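Long-range contact in putative fimbrial subunit (Corynebacterium diphtheriae, PDB 4HSQ), which probably forms the shaft of cell-surface adhesive pili as the repeating major pilin SpaD, represented here by its domains D2 and D3: residues N114-K119 with D261-V266. Sequence-based numbering, arbitrary orientation.
Sequences NTTELK and DEVTLV. With CA (calcium ion), chain B.
Val263 points at 114-116, its chi1 of -59° setting CG1 beside its own backbone N and opposite its carbonyl carbon; chi1 of 58° puts OG1 of Thr116 between its N and carbonyl carbon, which leaves the methyl CG2 anti to the carbonyl carbon, beside the N. CG1 thus lies against the bend of 114-116, 3.8 Å from the CA of Thr115 and 3.6 Å from the carbonyl O of Asn114. In return, CG2 of Thr116 rests alongside the backbone of Val263, 3.8 Å from its CA, and the same side chain also touches Ile251 of helix 248-252. A beta-branched residue suits each place, because a methyl carried close to the chain can pack against the opposite backbone. At the exposed margin, Glu262 has a chain long enough to reach a water that donates to its OE2 and to the carbonyl O of Asn114.

Behind Val263, an Asx turn fixes the type I turn 261-264. OD1 of Asp261 accepts the N-H of Val263 (3.0 Å) and the hydroxyl of Thr264 (2.8 Å) from opposite faces of its carboxylate. The carbonyl oxygens of Asp261 and Thr264 bind calcium, each at 2.2 Å, with Ile251, Glu253 and Asp260 completing the protein ligands. The chemistry thus implies a small van der Waals contact of methyls with backbone, water-bridged at its rim, beside a turn whose Asx bonds and calcium ligands probably help to hold the valine in place.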
loop_
_atom_site.group_PDB
_atom_site.type_symbol
_atom_site.label_atom_id
_atom_site.label_comp_id
_atom_site.label_asym_id
_atom_site.label_seq_id
_atom_site.Cartn_x
_atom_site.Cartn_y
_atom_site.Cartn_z
ATOM N N ASN A 114 9.667 2.806 8.682
ATOM C CA ASN A 114 9.654 3.168 10.110
ATOM C C ASN A 114 8.310 3.602 10.683
ATOM O O ASN A 114 8.212 3.805 11.894
ATOM C CB ASN A 114 10.738 4.209 10.384
ATOM C CG ASN A 114 12.147 3.633 10.276
ATOM O OD1 ASN A 114 12.386 2.425 10.418
ATOM N ND2 ASN A 114 13.121 4.493 10.043
ATOM N N THR A 115 7.248 3.661 9.849
ATOM C CA THR A 115 5.892 3.938 10.329
ATOM C C THR A 115 4.963 3.029 9.546
ATOM O O THR A 115 5.213 2.778 8.358
ATOM C CB THR A 115 5.482 5.439 10.155
ATOM O OG1 THR A 115 5.544 5.796 8.767
ATOM C CG2 THR A 115 6.316 6.414 11.025
ATOM N N THR A 116 3.850 2.640 10.143
ATOM C CA THR A 116 2.865 1.880 9.366
ATOM C C THR A 116 2.224 2.826 8.369
ATOM O O THR A 116 1.973 2.421 7.240
ATOM C CB THR A 116 1.814 1.233 10.270
ATOM O OG1 THR A 116 1.171 2.261 11.030
ATOM C CG2 THR A 116 2.418 0.175 11.209
ATOM N N GLU A 117 2.012 4.115 8.763
ATOM C CA GLU A 117 1.379 5.071 7.851
ATOM C C GLU A 117 2.285 5.507 6.716
ATOM O O GLU A 117 3.482 5.659 6.894
ATOM C CB GLU A 117 0.856 6.329 8.580
ATOM C CG GLU A 117 1.923 7.286 9.089
ATOM C CD GLU A 117 1.405 8.601 9.635
ATOM O OE1 GLU A 117 0.170 8.802 9.671
ATOM O OE2 GLU A 117 2.244 9.436 10.038
ATOM N N LEU A 118 1.687 5.705 5.544
ATOM C CA LEU A 118 2.370 6.269 4.386
ATOM C C LEU A 118 1.381 7.268 3.819
ATOM O O LEU A 118 0.301 6.887 3.362
ATOM C CB LEU A 118 2.793 5.174 3.370
ATOM C CG LEU A 118 3.636 5.644 2.174
ATOM C CD1 LEU A 118 4.479 4.484 1.624
ATOM C CD2 LEU A 118 2.733 6.216 1.062
ATOM N N LYS A 119 1.732 8.547 3.908
ATOM C CA LYS A 119 0.856 9.628 3.485
ATOM C C LYS A 119 1.116 10.075 2.073
ATOM O O LYS A 119 2.232 9.977 1.583
ATOM C CB LYS A 119 1.020 10.834 4.433
ATOM C CG LYS A 119 0.682 10.449 5.890
ATOM C CD LYS A 119 0.816 11.614 6.880
ATOM C CE LYS A 119 2.231 12.041 7.110
ATOM N NZ LYS A 119 2.350 12.846 8.358
ATOM N N ASP A 261 7.981 -4.246 17.857
ATOM C CA ASP A 261 8.017 -2.803 17.810
ATOM C C ASP A 261 6.653 -2.303 17.321
ATOM O O ASP A 261 5.721 -3.102 17.149
ATOM C CB ASP A 261 9.206 -2.296 16.978
ATOM C CG ASP A 261 9.192 -2.709 15.525
ATOM O OD1 ASP A 261 8.107 -2.938 14.996
ATOM O OD2 ASP A 261 10.268 -2.690 14.896
ATOM N N GLU A 262 6.515 -0.996 17.135
ATOM C CA GLU A 262 5.234 -0.409 16.775
ATOM C C GLU A 262 4.838 -0.624 15.288
ATOM O O GLU A 262 3.737 -0.234 14.926
ATOM C CB GLU A 262 5.211 1.097 17.155
ATOM C CG GLU A 262 6.137 1.987 16.340
ATOM C CD GLU A 262 7.547 2.165 16.879
ATOM O OE1 GLU A 262 8.091 1.223 17.507
ATOM O OE2 GLU A 262 8.122 3.253 16.644
ATOM N N VAL A 263 5.714 -1.239 14.433
ATOM C CA VAL A 263 5.369 -1.457 13.009
ATOM C C VAL A 263 5.252 -2.974 12.708
ATOM O O VAL A 263 5.036 -3.367 11.551
ATOM C CB VAL A 263 6.358 -0.759 12.008
ATOM C CG1 VAL A 263 6.413 0.746 12.233
ATOM C CG2 VAL A 263 7.776 -1.363 12.075
ATOM N N THR A 264 5.436 -3.806 13.740
ATOM C CA THR A 264 5.445 -5.268 13.627
ATOM C C THR A 264 4.469 -5.917 14.589
ATOM O O THR A 264 4.433 -5.592 15.771
ATOM C CB THR A 264 6.870 -5.827 13.917
ATOM O OG1 THR A 264 7.834 -5.055 13.188
ATOM C CG2 THR A 264 7.019 -7.325 13.564
ATOM N N LEU A 265 3.736 -6.880 14.080
ATOM C CA LEU A 265 2.898 -7.733 14.884
ATOM C C LEU A 265 3.671 -9.023 14.997
ATOM O O LEU A 265 4.138 -9.522 13.981
ATOM C CB LEU A 265 1.536 -7.940 14.246
ATOM C CG LEU A 265 0.495 -8.631 15.135
ATOM C CD1 LEU A 265 -0.869 -8.012 14.912
ATOM C CD2 LEU A 265 0.417 -10.110 14.833
ATOM N N VAL A 266 3.835 -9.540 16.213
ATOM C CA VAL A 266 4.564 -10.783 16.463
ATOM C C VAL A 266 3.549 -11.865 16.817
ATOM O O VAL A 266 2.740 -11.698 17.732
ATOM C CB VAL A 266 5.674 -10.657 17.567
ATOM C CG1 VAL A 266 6.367 -11.996 17.820
ATOM C CG2 VAL A 266 6.695 -9.592 17.225
HETATM CA CA CA B . 3.941 -4.379 17.589
HETATM O O HOH W 1 7.035 4.365 14.093
HETATM O O HOH W 2 1.988 -5.855 17.978
#